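Local coordinates for protein angel homolog 2 (Homo sapiens, PDB 6RW0), which acts as a 2',3'-cyclic phosphatase of the CCR4/nocturin family and probably binds the 3'-untranslated regions of mRNA, at residues A[55-60]-A[414-419]; A[61-66]-A[134-139]; A[104-109]-A[126-131]; A[139-144]-A[171-176]. One frame throughout, in Å; residues are numbered along the deposited sequence.

Interaction 1. Residues A[55-60]-A[414-419]; sequences MSYNIL and NSSDHL
S416 and N58 share the direct hydrogen bond of this contact: S416 OG donates to N58 O over 2.7 Å, with the hydroxyl 18° out of the carbonyl plane. OG also accepts from H418 N at 3.0 Å, closing an ST turn, so the oxygen is held from both segments. N58 OD1 in turn receives L60 N at 3.2 Å, an Asx turn that fixes the rotation of the amide.

Stacking comes next. The N58 amide lies over one face of the H418 imidazole, the two planes only 11° apart and ND2 displaced toward the ring's rim. N58 CB adds a CH-pi contact, 3.7 Å from the H418 ring centroid. The amide reaches across the imidazole because chi1 of N58 is 175°, which sets CG opposite the backbone N. ND2 bonds to D236 and E105, and H418 ND1 to D364.

Water completes the junction. Water 1 donates to Y57 OH and to H418 O, which lies at the edge of the Y57 ring, and accepts from S416 N; E92 also bonds the phenol. Water 3 donates to N58 OD1 and, at 2.7 Å, to D417 OD1. L60 CB packs 3.6 Å from D417 OD1, while D417 OD2 is hydrogen-bonded to Y72 OH.

An S-D-H sequence whose histidine pairs with an aspartate, beside a strand-end asparagine, is characteristic of the active centre of the endonuclease/exonuclease/phosphatase fold.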
loop_
_atom_site.group_PDB
_atom_site.type_symbol
_atom_site.label_atom_id
_atom_site.label_comp_id
_atom_site.label_asym_id
_atom_site.label_seq_id
_atom_site.Cartn_x
_atom_site.Cartn_y
_atom_site.Cartn_z
ATOM N N MET A 55 -4.388 -6.417 7.429
ATOM C CA MET A 55 -5.124 -6.450 6.157
ATOM C C MET A 55 -4.818 -5.163 5.383
ATOM O O MET A 55 -4.893 -4.118 5.999
ATOM C CB MET A 55 -6.625 -6.524 6.399
ATOM C CG MET A 55 -7.408 -6.402 5.121
ATOM S SD MET A 55 -9.182 -6.437 5.401
ATOM C CE MET A 55 -9.437 -8.199 5.470
ATOM N N SER A 56 -4.451 -5.251 4.107
ATOM C CA SER A 56 -4.243 -4.085 3.217
ATOM C C SER A 56 -5.323 -4.181 2.143
ATOM O O SER A 56 -5.385 -5.205 1.509
ATOM C CB SER A 56 -2.870 -4.052 2.627
ATOM O OG SER A 56 -2.692 -2.865 1.890
ATOM N N TYR A 57 -6.155 -3.168 1.974
ATOM C CA TYR A 57 -7.279 -3.268 1.027
ATOM C C TYR A 57 -7.557 -1.915 0.369
ATOM O O TYR A 57 -7.913 -1.004 1.080
ATOM C CB TYR A 57 -8.513 -3.745 1.798
ATOM C CG TYR A 57 -9.663 -4.291 0.991
ATOM C CD1 TYR A 57 -9.569 -4.487 -0.370
ATOM C CD2 TYR A 57 -10.823 -4.662 1.626
ATOM C CE1 TYR A 57 -10.625 -5.017 -1.088
ATOM C CE2 TYR A 57 -11.885 -5.196 0.926
ATOM C CZ TYR A 57 -11.789 -5.363 -0.436
ATOM O OH TYR A 57 -12.827 -5.886 -1.140
ATOM N N ASN A 58 -7.441 -1.830 -0.951
ATOM C CA ASN A 58 -7.893 -0.655 -1.720
ATOM C C ASN A 58 -9.374 -0.963 -1.992
ATOM O O ASN A 58 -9.628 -1.878 -2.732
ATOM C CB ASN A 58 -7.045 -0.481 -2.974
ATOM C CG ASN A 58 -7.550 0.638 -3.852
ATOM O OD1 ASN A 58 -8.721 0.923 -3.865
ATOM N ND2 ASN A 58 -6.660 1.253 -4.597
ATOM N N ILE A 59 -10.300 -0.235 -1.374
ATOM C CA ILE A 59 -11.747 -0.589 -1.382
ATOM C C ILE A 59 -12.500 0.032 -2.557
ATOM O O ILE A 59 -13.653 -0.289 -2.695
ATOM C CB ILE A 59 -12.388 -0.243 -0.022
ATOM C CG1 ILE A 59 -12.506 1.265 0.227
ATOM C CG2 ILE A 59 -11.638 -0.942 1.099
ATOM C CD1 ILE A 59 -13.352 1.612 1.423
ATOM N N LEU A 60 -11.853 0.869 -3.357
ATOM C CA LEU A 60 -12.429 1.525 -4.532
ATOM C C LEU A 60 -13.398 2.632 -4.113
ATOM O O LEU A 60 -14.504 2.366 -3.634
ATOM C CB LEU A 60 -13.053 0.536 -5.526
ATOM C CG LEU A 60 -13.719 1.143 -6.768
ATOM C CD1 LEU A 60 -12.809 2.033 -7.591
ATOM C CD2 LEU A 60 -14.272 -0.005 -7.620
ATOM N N ASN A 414 -17.336 -9.697 -4.772
ATOM C CA ASN A 414 -16.089 -8.974 -4.413
ATOM C C ASN A 414 -16.339 -7.533 -4.833
ATOM O O ASN A 414 -16.367 -7.300 -5.995
ATOM C CB ASN A 414 -14.884 -9.569 -5.123
ATOM C CG ASN A 414 -14.781 -11.063 -4.939
ATOM O OD1 ASN A 414 -14.938 -11.806 -5.902
ATOM N ND2 ASN A 414 -14.481 -11.488 -3.728
ATOM N N SER A 415 -16.436 -6.612 -3.888
ATOM C CA SER A 415 -16.984 -5.295 -4.200
ATOM C C SER A 415 -15.931 -4.202 -4.349
ATOM O O SER A 415 -16.275 -3.014 -4.342
ATOM C CB SER A 415 -18.071 -4.897 -3.199
ATOM O OG SER A 415 -19.271 -5.602 -3.490
ATOM N N SER A 416 -14.672 -4.569 -4.553
ATOM C CA SER A 416 -13.651 -3.641 -5.006
ATOM C C SER A 416 -13.016 -4.180 -6.285
ATOM O O SER A 416 -13.154 -5.365 -6.611
ATOM C CB SER A 416 -12.581 -3.452 -3.927
ATOM O OG SER A 416 -11.530 -2.677 -4.447
ATOM N N ASP A 417 -12.340 -3.300 -7.030
ATOM C CA ASP A 417 -11.505 -3.746 -8.143
ATOM C C ASP A 417 -10.145 -4.253 -7.677
ATOM O O ASP A 417 -9.335 -4.671 -8.514
ATOM C CB ASP A 417 -11.394 -2.716 -9.282
ATOM C CG ASP A 417 -10.783 -1.404 -8.868
ATOM O OD1 ASP A 417 -10.667 -1.136 -7.663
ATOM O OD2 ASP A 417 -10.424 -0.627 -9.786
ATOM N N HIS A 418 -9.891 -4.262 -6.372
ATOM C CA HIS A 418 -8.727 -4.918 -5.805
ATOM C C HIS A 418 -9.162 -6.048 -4.885
ATOM O O HIS A 418 -10.302 -6.093 -4.407
ATOM C CB HIS A 418 -7.872 -3.960 -4.960
ATOM C CG HIS A 418 -7.275 -2.840 -5.736
ATOM N ND1 HIS A 418 -5.915 -2.671 -5.882
ATOM C CD2 HIS A 418 -7.855 -1.833 -6.429
ATOM C CE1 HIS A 418 -5.683 -1.605 -6.625
ATOM N NE2 HIS A 418 -6.847 -1.080 -6.976
ATOM N N LEU A 419 -8.211 -6.991 -4.626
ATOM C CA LEU A 419 -8.404 -7.982 -3.586
ATOM C C LEU A 419 -7.733 -7.537 -2.294
ATOM O O LEU A 419 -6.686 -6.879 -2.328
ATOM C CB LEU A 419 -7.742 -9.297 -3.995
ATOM C CG LEU A 419 -8.325 -9.985 -5.223
ATOM C CD1 LEU A 419 -7.473 -11.199 -5.603
ATOM C CD2 LEU A 419 -9.745 -10.412 -4.977
HETATM O O HOH W 1 -12.861 -7.106 -3.632
HETATM O O HOH W 2 -6.087 -4.142 -2.046
HETATM O O HOH W 3 -9.486 1.072 -6.677
#

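Interaction 2. Residues A[61-66]-A[134-139]; sequences SQDLLE and RKPDGC
The D137 carboxylate carries L64 CD1 over one of its faces: the methyl is 3.8 Å from D137 OD1 and 3.9 Å from D137 OD2, nearly equidistant from the two oxygens. The D63 carboxylate is approached differently. P136 CB comes to 3.4 Å from D63 OD2 and stands about 22° out of the carboxylate plane, which makes this an approach from beside the group and not from above it. The proline ring and the D63 side chain run past each other in opposite directions.

Apolar contact fills in between these polar groups. L64 CD2 meets P136 CG at 4.2 Å, so its two methyls divide the work, one touching the proline and the other the aspartate. S61 CB reaches D137 CB at 4.1 Å. With CG between the backbone N and the carbonyl carbon (chi1 65°), D137 turns its carboxylate under the leucine, and a salt bridge from OD1 to R131 holds it there.

S61 is the N-cap of the helix. Its OG accepts from L64 N at 3.3 Å, a weak capping bond, and is also hydrogen-bonded to Q107.

The first turn of helix 62-67 thus rests on the beginning of strand 137-144 and the residue before it, where P136 and G138 make backbone bonds to E108 and V106 while D137 and C139 bond to R131 and K129. L64 additionally touches E105, on strand 100-107.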
loop_
_atom_site.group_PDB
_atom_site.type_symbol
_atom_site.label_atom_id
_atom_site.label_comp_id
_atom_site.label_asym_id
_atom_site.label_seq_id
_atom_site.Cartn_x
_atom_site.Cartn_y
_atom_site.Cartn_z
ATOM N N SER A 61 -12.976 3.876 -4.290
ATOM C CA SER A 61 -13.820 5.023 -3.979
ATOM C C SER A 61 -14.957 5.126 -4.984
ATOM O O SER A 61 -14.741 4.988 -6.189
ATOM C CB SER A 61 -12.942 6.273 -4.036
ATOM O OG SER A 61 -13.658 7.439 -4.416
ATOM N N GLN A 62 -16.177 5.370 -4.493
ATOM C CA GLN A 62 -17.319 5.463 -5.402
ATOM C C GLN A 62 -17.150 6.591 -6.414
ATOM O O GLN A 62 -17.489 6.426 -7.598
ATOM C CB GLN A 62 -18.621 5.654 -4.622
ATOM C CG GLN A 62 -19.859 5.468 -5.485
ATOM C CD GLN A 62 -20.028 4.028 -5.944
ATOM O OE1 GLN A 62 -19.555 3.105 -5.293
ATOM N NE2 GLN A 62 -20.733 3.833 -7.053
ATOM N N ASP A 63 -16.661 7.759 -5.972
ATOM C CA ASP A 63 -16.454 8.864 -6.901
ATOM C C ASP A 63 -15.475 8.461 -7.997
ATOM O O ASP A 63 -15.677 8.785 -9.173
ATOM C CB ASP A 63 -15.882 10.091 -6.185
ATOM C CG ASP A 63 -16.901 10.852 -5.360
ATOM O OD1 ASP A 63 -18.095 10.497 -5.347
ATOM O OD2 ASP A 63 -16.483 11.834 -4.705
ATOM N N LEU A 64 -14.387 7.776 -7.621
ATOM C CA LEU A 64 -13.401 7.363 -8.617
ATOM C C LEU A 64 -13.942 6.266 -9.522
ATOM O O LEU A 64 -13.624 6.242 -10.715
ATOM C CB LEU A 64 -12.091 6.954 -7.942
ATOM C CG LEU A 64 -11.422 8.069 -7.132
ATOM C CD1 LEU A 64 -10.086 7.549 -6.578
ATOM C CD2 LEU A 64 -11.236 9.339 -7.942
ATOM N N LEU A 65 -14.785 5.376 -8.997
ATOM C CA LEU A 65 -15.445 4.391 -9.838
ATOM C C LEU A 65 -16.278 5.090 -10.905
ATOM O O LEU A 65 -16.139 4.816 -12.103
ATOM C CB LEU A 65 -16.315 3.510 -8.945
ATOM C CG LEU A 65 -17.017 2.283 -9.505
ATOM C CD1 LEU A 65 -17.607 1.493 -8.329
ATOM C CD2 LEU A 65 -18.108 2.657 -10.491
ATOM N N GLU A 66 -17.121 6.036 -10.481
ATOM C CA GLU A 66 -18.019 6.727 -11.402
ATOM C C GLU A 66 -17.261 7.608 -12.381
ATOM O O GLU A 66 -17.680 7.735 -13.540
ATOM C CB GLU A 66 -19.069 7.499 -10.598
ATOM C CG GLU A 66 -20.027 6.535 -9.908
ATOM C CD GLU A 66 -21.038 7.189 -9.004
ATOM O OE1 GLU A 66 -21.066 8.432 -8.930
ATOM O OE2 GLU A 66 -21.797 6.436 -8.359
ATOM N N ARG A 134 -8.431 18.644 -4.669
ATOM C CA ARG A 134 -9.846 18.368 -4.940
ATOM C C ARG A 134 -10.196 16.891 -4.864
ATOM O O ARG A 134 -11.291 16.490 -5.279
ATOM C CB ARG A 134 -10.242 18.912 -6.314
ATOM C CG ARG A 134 -10.183 20.420 -6.383
ATOM C CD ARG A 134 -10.646 20.946 -7.723
ATOM N NE ARG A 134 -10.561 22.402 -7.781
ATOM C CZ ARG A 134 -11.487 23.226 -7.306
ATOM N NH1 ARG A 134 -12.576 22.735 -6.729
ATOM N NH2 ARG A 134 -11.322 24.539 -7.402
ATOM N N LYS A 135 -9.313 16.096 -4.346
ATOM C CA LYS A 135 -9.457 14.661 -4.392
ATOM C C LYS A 135 -10.379 14.218 -3.263
ATOM O O LYS A 135 -10.411 14.840 -2.195
ATOM C CB LYS A 135 -8.087 14.027 -4.232
ATOM C CG LYS A 135 -7.083 14.449 -5.302
ATOM C CD LYS A 135 -7.569 14.155 -6.724
ATOM C CE LYS A 135 -6.508 14.548 -7.759
ATOM N NZ LYS A 135 -6.207 16.014 -7.635
ATOM N N PRO A 136 -11.180 13.182 -3.493
ATOM C CA PRO A 136 -12.227 12.812 -2.534
ATOM C C PRO A 136 -11.864 11.751 -1.505
ATOM O O PRO A 136 -12.698 11.457 -0.641
ATOM C CB PRO A 136 -13.325 12.263 -3.465
ATOM C CG PRO A 136 -12.542 11.569 -4.569
ATOM C CD PRO A 136 -11.320 12.461 -4.783
ATOM N N ASP A 137 -10.666 11.176 -1.572
ATOM C CA ASP A 137 -10.393 9.909 -0.922
ATOM C C ASP A 137 -9.021 9.946 -0.274
ATOM O O ASP A 137 -8.213 10.849 -0.518
ATOM C CB ASP A 137 -10.407 8.745 -1.934
ATOM C CG ASP A 137 -9.284 8.857 -2.972
ATOM O OD1 ASP A 137 -9.247 9.871 -3.686
ATOM O OD2 ASP A 137 -8.418 7.959 -3.076
ATOM N N GLY A 138 -8.755 8.932 0.532
ATOM C CA GLY A 138 -7.467 8.843 1.172
ATOM C C GLY A 138 -7.196 7.501 1.805
ATOM O O GLY A 138 -7.858 6.499 1.517
ATOM N N CYS A 139 -6.193 7.505 2.666
ATOM C CA CYS A 139 -5.737 6.313 3.359
ATOM C C CYS A 139 -6.247 6.309 4.792
ATOM O O CYS A 139 -6.318 7.354 5.455
ATOM C CB CYS A 139 -4.211 6.283 3.443
ATOM S SG CYS A 139 -3.352 6.050 1.906
#

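Interaction 3. Residues A[104-109]-A[126-131]; sequences QEVQED and CEYKMR. With MG (magnesium ion), chain B.
Y128 OH donates to V106 O over 2.8 Å, the shortest polar bond between the two segments. The C=O...donor angle is 148° and the hydroxyl is tilted 27° from the carbonyl plane. E108 N also lies 3.3 Å from Y128 OH, but its angle is too poor for a hydrogen bond.

Apolar packing supports the phenol. V106 lies alongside the ring, pointing the other way, with CG1 3.7 Å from Y128 CE1. M130 N sits over the centre of one face of the Y128 ring, and Y111 stacks with the same ring. E108 passes the hydroxyl end of the tyrosine with its CB and CG. Its extended chain, with CG anti to the backbone N (chi1 -177°), brings E108 OE1 to 3.5 Å from M130 SD.

E105 faces away from this packing. A G1 beta bulge, where the chain turns a corner, sets E105 and V106 together against G138 of the neighbouring strand. E105 OE2 binds magnesium at 2.3 Å, while E105 OE1 accepts from S61 N and receives water 4 at 2.8 Å, itself a metal ligand. Both carboxylate oxygens are therefore tied down.

The ion's remaining ligands are waters 3, 4, 5, 6 and 7, water 6 being the longest bond at 2.6 Å. With one carboxylate oxygen and five waters, the magnesium has a largely aqueous shell, consistent with exchange of waters for phosphate oxygens of a substrate.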
loop_
_atom_site.group_PDB
_atom_site.type_symbol
_atom_site.label_atom_id
_atom_site.label_comp_id
_atom_site.label_asym_id
_atom_site.label_seq_id
_atom_site.Cartn_x
_atom_site.Cartn_y
_atom_site.Cartn_z
ATOM N N GLN A 104 -7.054 1.862 1.450
ATOM C CA GLN A 104 -6.878 2.919 0.472
ATOM C C GLN A 104 -8.194 3.179 -0.250
ATOM O O GLN A 104 -9.106 2.352 -0.243
ATOM C CB GLN A 104 -5.750 2.596 -0.526
ATOM C CG GLN A 104 -4.437 2.133 0.137
ATOM C CD GLN A 104 -4.421 0.656 0.443
ATOM O OE1 GLN A 104 -4.994 -0.153 -0.290
ATOM N NE2 GLN A 104 -3.770 0.289 1.532
ATOM N N GLU A 105 -8.266 4.351 -0.888
ATOM C CA GLU A 105 -9.462 4.812 -1.602
ATOM C C GLU A 105 -10.672 4.909 -0.679
ATOM O O GLU A 105 -11.802 4.598 -1.061
ATOM C CB GLU A 105 -9.734 4.009 -2.869
ATOM C CG GLU A 105 -8.663 4.290 -3.892
ATOM C CD GLU A 105 -9.056 3.968 -5.311
ATOM O OE1 GLU A 105 -10.267 4.035 -5.651
ATOM O OE2 GLU A 105 -8.132 3.655 -6.097
ATOM N N VAL A 106 -10.417 5.366 0.545
ATOM C CA VAL A 106 -11.446 5.616 1.547
ATOM C C VAL A 106 -11.990 7.016 1.294
ATOM O O VAL A 106 -11.289 8.010 1.508
ATOM C CB VAL A 106 -10.864 5.478 2.960
ATOM C CG1 VAL A 106 -11.873 5.911 4.027
ATOM C CG2 VAL A 106 -10.343 4.055 3.160
ATOM N N GLN A 107 -13.235 7.091 0.825
ATOM C CA GLN A 107 -13.841 8.357 0.432
ATOM C C GLN A 107 -14.345 9.107 1.661
ATOM O O GLN A 107 -14.989 8.521 2.533
ATOM C CB GLN A 107 -14.983 8.070 -0.542
ATOM C CG GLN A 107 -15.593 9.285 -1.150
ATOM C CD GLN A 107 -16.473 8.948 -2.322
ATOM O OE1 GLN A 107 -16.031 8.301 -3.269
ATOM N NE2 GLN A 107 -17.728 9.364 -2.257
ATOM N N GLU A 108 -14.038 10.407 1.731
ATOM C CA GLU A 108 -14.235 11.151 2.974
ATOM C C GLU A 108 -15.694 11.140 3.427
ATOM O O GLU A 108 -15.978 10.900 4.609
ATOM C CB GLU A 108 -13.730 12.591 2.830
ATOM C CG GLU A 108 -13.859 13.398 4.138
ATOM C CD GLU A 108 -13.606 14.896 3.979
ATOM O OE1 GLU A 108 -13.961 15.469 2.926
ATOM O OE2 GLU A 108 -13.037 15.496 4.918
ATOM N N ASP A 109 -16.637 11.436 2.525
ATOM C CA ASP A 109 -18.029 11.532 2.963
ATOM C C ASP A 109 -18.535 10.184 3.463
ATOM O O ASP A 109 -19.126 10.088 4.547
ATOM C CB ASP A 109 -18.947 12.187 1.913
ATOM C CG ASP A 109 -18.963 11.495 0.555
ATOM O OD1 ASP A 109 -18.253 10.503 0.320
ATOM O OD2 ASP A 109 -19.746 11.978 -0.298
ATOM N N CYS A 126 -9.725 4.325 14.414
ATOM C CA CYS A 126 -9.460 4.660 13.019
ATOM C C CYS A 126 -8.775 6.014 12.890
ATOM O O CYS A 126 -9.195 6.992 13.513
ATOM C CB CYS A 126 -10.775 4.732 12.237
ATOM S SG CYS A 126 -11.713 3.192 12.242
ATOM N N GLU A 127 -7.745 6.070 12.039
ATOM C CA GLU A 127 -7.065 7.319 11.699
ATOM C C GLU A 127 -7.027 7.487 10.188
ATOM O O GLU A 127 -6.665 6.553 9.463
ATOM C CB GLU A 127 -5.637 7.344 12.259
ATOM C CG GLU A 127 -5.556 7.417 13.780
ATOM C CD GLU A 127 -5.974 8.766 14.360
ATOM O OE1 GLU A 127 -6.089 9.763 13.603
ATOM O OE2 GLU A 127 -6.183 8.822 15.592
ATOM N N TYR A 128 -7.364 8.684 9.712
ATOM C CA TYR A 128 -7.525 8.950 8.292
ATOM C C TYR A 128 -6.585 10.045 7.830
ATOM O O TYR A 128 -6.278 10.984 8.567
ATOM C CB TYR A 128 -8.952 9.436 8.045
ATOM C CG TYR A 128 -9.427 9.692 6.632
ATOM C CD1 TYR A 128 -9.338 8.720 5.645
ATOM C CD2 TYR A 128 -10.065 10.880 6.314
ATOM C CE1 TYR A 128 -9.833 8.951 4.377
ATOM C CE2 TYR A 128 -10.568 11.119 5.052
ATOM C CZ TYR A 128 -10.449 10.156 4.085
ATOM O OH TYR A 128 -10.975 10.408 2.840
ATOM N N LYS A 129 -6.166 9.935 6.578
ATOM C CA LYS A 129 -5.474 11.022 5.898
ATOM C C LYS A 129 -6.000 11.105 4.473
ATOM O O LYS A 129 -5.734 10.220 3.653
ATOM C CB LYS A 129 -3.961 10.823 5.913
ATOM C CG LYS A 129 -3.189 11.910 5.178
ATOM C CD LYS A 129 -3.457 13.300 5.768
ATOM C CE LYS A 129 -2.676 14.359 5.040
ATOM N NZ LYS A 129 -3.029 15.724 5.499
ATOM N N MET A 130 -6.714 12.177 4.174
ATOM C CA MET A 130 -7.290 12.395 2.856
ATOM C C MET A 130 -6.245 12.980 1.916
ATOM O O MET A 130 -5.380 13.756 2.330
ATOM C CB MET A 130 -8.437 13.401 2.977
ATOM C CG MET A 130 -9.326 13.505 1.761
ATOM S SD MET A 130 -10.684 14.653 2.112
ATOM C CE MET A 130 -9.820 16.160 2.528
ATOM N N ARG A 131 -6.330 12.601 0.636
ATOM C CA ARG A 131 -5.550 13.269 -0.395
ATOM C C ARG A 131 -5.856 14.760 -0.378
ATOM O O ARG A 131 -6.936 15.189 0.042
ATOM C CB ARG A 131 -5.847 12.680 -1.779
ATOM C CG ARG A 131 -5.211 11.301 -1.984
ATOM C CD ARG A 131 -5.034 11.015 -3.465
ATOM N NE ARG A 131 -6.295 10.722 -4.129
ATOM C CZ ARG A 131 -6.458 10.674 -5.445
ATOM N NH1 ARG A 131 -7.650 10.370 -5.941
ATOM N NH2 ARG A 131 -5.442 10.933 -6.264
HETATM MG MG MG B . -8.311 2.600 -8.117
HETATM O O HOH W 4 -9.936 4.051 -8.397
HETATM O O HOH W 5 -8.850 1.312 -9.910
HETATM O O HOH W 6 -7.005 3.826 -9.945
HETATM O O HOH W 3 -9.486 1.072 -6.677
HETATM O O HOH W 7 -6.581 1.179 -8.445
#

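Interaction 4. Residues A[139-144]-A[171-176]; sequences CAICFK and VGLVLL
I141 is the central bump, wedged against L173 and L175 of the facing strand. Its branches part at CB: CG2 abuts L175 CD1 at 3.5 Å, while CG1, anti to the carbonyl carbon (chi1 -61°), leads CD1 past the L173 side chain. There CD1 is 4.0 Å from L173 CG and drops to 3.3 Å from L173 O, a tight fit of methyl against backbone.

L175 answers by entering the hollow between I141 and F143. Its CD1 lies 4.1 Å from F143 CD1, near the ring plane, so the phenyl offers an edge and no face to the leucine. Toward the other end C139 SG is 4.1 Å from V171 O, a shallower meeting. All these are van der Waals contacts between alternate residues of each strand.

The short strand axes approach to 7.1 Å and run 14° from parallel. Their backbone partners differ, strand 137-144 bonding to 100-107 and 124-130 but strand 171-179 to 148-157 and 189-195, so sheet packs on sheet here. I141 also touches V191 and N193, and V174 on the reverse side meets helix 203-220, as in the four-layered alpha/beta sandwich of the DNase I-like fold, two sheets face to face with helices outside.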
loop_
_atom_site.group_PDB
_atom_site.type_symbol
_atom_site.label_atom_id
_atom_site.label_comp_id
_atom_site.label_asym_id
_atom_site.label_seq_id
_atom_site.Cartn_x
_atom_site.Cartn_y
_atom_site.Cartn_z
ATOM N N CYS A 139 -6.193 7.505 2.666
ATOM C CA CYS A 139 -5.737 6.313 3.359
ATOM C C CYS A 139 -6.247 6.309 4.792
ATOM O O CYS A 139 -6.318 7.354 5.455
ATOM C CB CYS A 139 -4.211 6.283 3.443
ATOM S SG CYS A 139 -3.352 6.050 1.906
ATOM N N ALA A 140 -6.543 5.125 5.299
ATOM C CA ALA A 140 -6.870 4.964 6.704
ATOM C C ALA A 140 -6.017 3.849 7.287
ATOM O O ALA A 140 -5.723 2.865 6.606
ATOM C CB ALA A 140 -8.354 4.664 6.925
ATOM N N ILE A 141 -5.594 4.023 8.533
ATOM C CA ILE A 141 -5.019 2.936 9.320
ATOM C C ILE A 141 -5.882 2.779 10.558
ATOM O O ILE A 141 -6.102 3.745 11.295
ATOM C CB ILE A 141 -3.548 3.171 9.701
ATOM C CG1 ILE A 141 -2.663 3.300 8.468
ATOM C CG2 ILE A 141 -3.046 1.993 10.548
ATOM C CD1 ILE A 141 -1.211 3.727 8.767
ATOM N N CYS A 142 -6.374 1.567 10.776
ATOM C CA CYS A 142 -7.269 1.256 11.874
ATOM C C CYS A 142 -6.677 0.087 12.641
ATOM O O CYS A 142 -6.010 -0.772 12.063
ATOM C CB CYS A 142 -8.646 0.864 11.334
ATOM S SG CYS A 142 -9.308 1.979 10.054
ATOM N N PHE A 143 -6.888 0.033 13.939
ATOM C CA PHE A 143 -6.306 -1.064 14.739
ATOM C C PHE A 143 -7.243 -1.393 15.901
ATOM O O PHE A 143 -7.957 -0.540 16.337
ATOM C CB PHE A 143 -4.898 -0.689 15.206
ATOM C CG PHE A 143 -4.890 0.474 16.151
ATOM C CD1 PHE A 143 -4.677 1.759 15.707
ATOM C CD2 PHE A 143 -5.182 0.268 17.477
ATOM C CE1 PHE A 143 -4.703 2.808 16.599
ATOM C CE2 PHE A 143 -5.211 1.317 18.364
ATOM C CZ PHE A 143 -4.963 2.576 17.921
ATOM N N LYS A 144 -7.271 -2.652 16.304
ATOM C CA LYS A 144 -8.150 -3.063 17.418
ATOM C C LYS A 144 -7.617 -2.399 18.682
ATOM O O LYS A 144 -6.479 -2.615 18.994
ATOM C CB LYS A 144 -8.147 -4.585 17.561
ATOM C CG LYS A 144 -8.868 -5.316 16.446
ATOM C CD LYS A 144 -10.322 -4.989 16.363
ATOM C CE LYS A 144 -11.110 -6.006 15.569
ATOM N NZ LYS A 144 -11.182 -7.291 16.288
ATOM N N VAL A 171 -0.964 10.847 -0.720
ATOM C CA VAL A 171 -0.621 10.918 0.691
ATOM C C VAL A 171 -0.175 9.561 1.229
ATOM O O VAL A 171 -0.323 8.515 0.593
ATOM C CB VAL A 171 -1.791 11.445 1.555
ATOM C CG1 VAL A 171 -2.170 12.873 1.188
ATOM C CG2 VAL A 171 -3.015 10.521 1.438
ATOM N N GLY A 172 0.362 9.618 2.450
ATOM C CA GLY A 172 0.637 8.436 3.239
ATOM C C GLY A 172 0.298 8.702 4.692
ATOM O O GLY A 172 -0.019 9.831 5.080
ATOM N N LEU A 173 0.391 7.650 5.498
ATOM C CA LEU A 173 0.076 7.752 6.918
ATOM C C LEU A 173 0.914 6.722 7.655
ATOM O O LEU A 173 1.036 5.584 7.193
ATOM C CB LEU A 173 -1.412 7.521 7.181
ATOM C CG LEU A 173 -1.878 7.708 8.623
ATOM C CD1 LEU A 173 -1.666 9.102 9.139
ATOM C CD2 LEU A 173 -3.366 7.330 8.690
ATOM N N VAL A 174 1.516 7.132 8.768
ATOM C CA VAL A 174 2.374 6.264 9.571
ATOM C C VAL A 174 1.901 6.356 11.011
ATOM O O VAL A 174 1.831 7.455 11.576
ATOM C CB VAL A 174 3.858 6.659 9.463
ATOM C CG1 VAL A 174 4.715 5.711 10.280
ATOM C CG2 VAL A 174 4.297 6.681 7.992
ATOM N N LEU A 175 1.557 5.219 11.606
ATOM C CA LEU A 175 1.214 5.177 13.018
ATOM C C LEU A 175 2.317 4.455 13.773
ATOM O O LEU A 175 2.948 3.531 13.251
ATOM C CB LEU A 175 -0.105 4.438 13.282
ATOM C CG LEU A 175 -1.378 4.916 12.587
ATOM C CD1 LEU A 175 -2.614 4.258 13.218
ATOM C CD2 LEU A 175 -1.536 6.417 12.569
ATOM N N LEU A 176 2.539 4.866 15.011
ATOM C CA LEU A 176 3.383 4.120 15.927
ATOM C C LEU A 176 2.465 3.555 17.002
ATOM O O LEU A 176 1.741 4.314 17.655
ATOM C CB LEU A 176 4.468 5.005 16.522
ATOM C CG LEU A 176 5.533 4.198 17.264
ATOM C CD1 LEU A 176 6.374 3.301 16.356
ATOM C CD2 LEU A 176 6.437 5.152 18.032
#

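How the interactions relate
Interactions 1 and 3 meet at the magnesium site: water 3 belongs to both, the N58 side chain is about 4 Å from the ion, and Y57 O to Q104 N (3.0 Å) and I59 N to Q104 O (3.1 Å) join their neighbouring strands. Interaction 2, its centre about 9 Å from that of interaction 3, borders the same site, the L64 side chain lying about 5 Å from the magnesium. L60 CD2 against L65 CD1 (3.7 Å) links it to interaction 1. Interaction 4 shares C139 with interaction 2 and carries the same strand into the core between the sheets; the C139 side chain is about 12 Å from the magnesium.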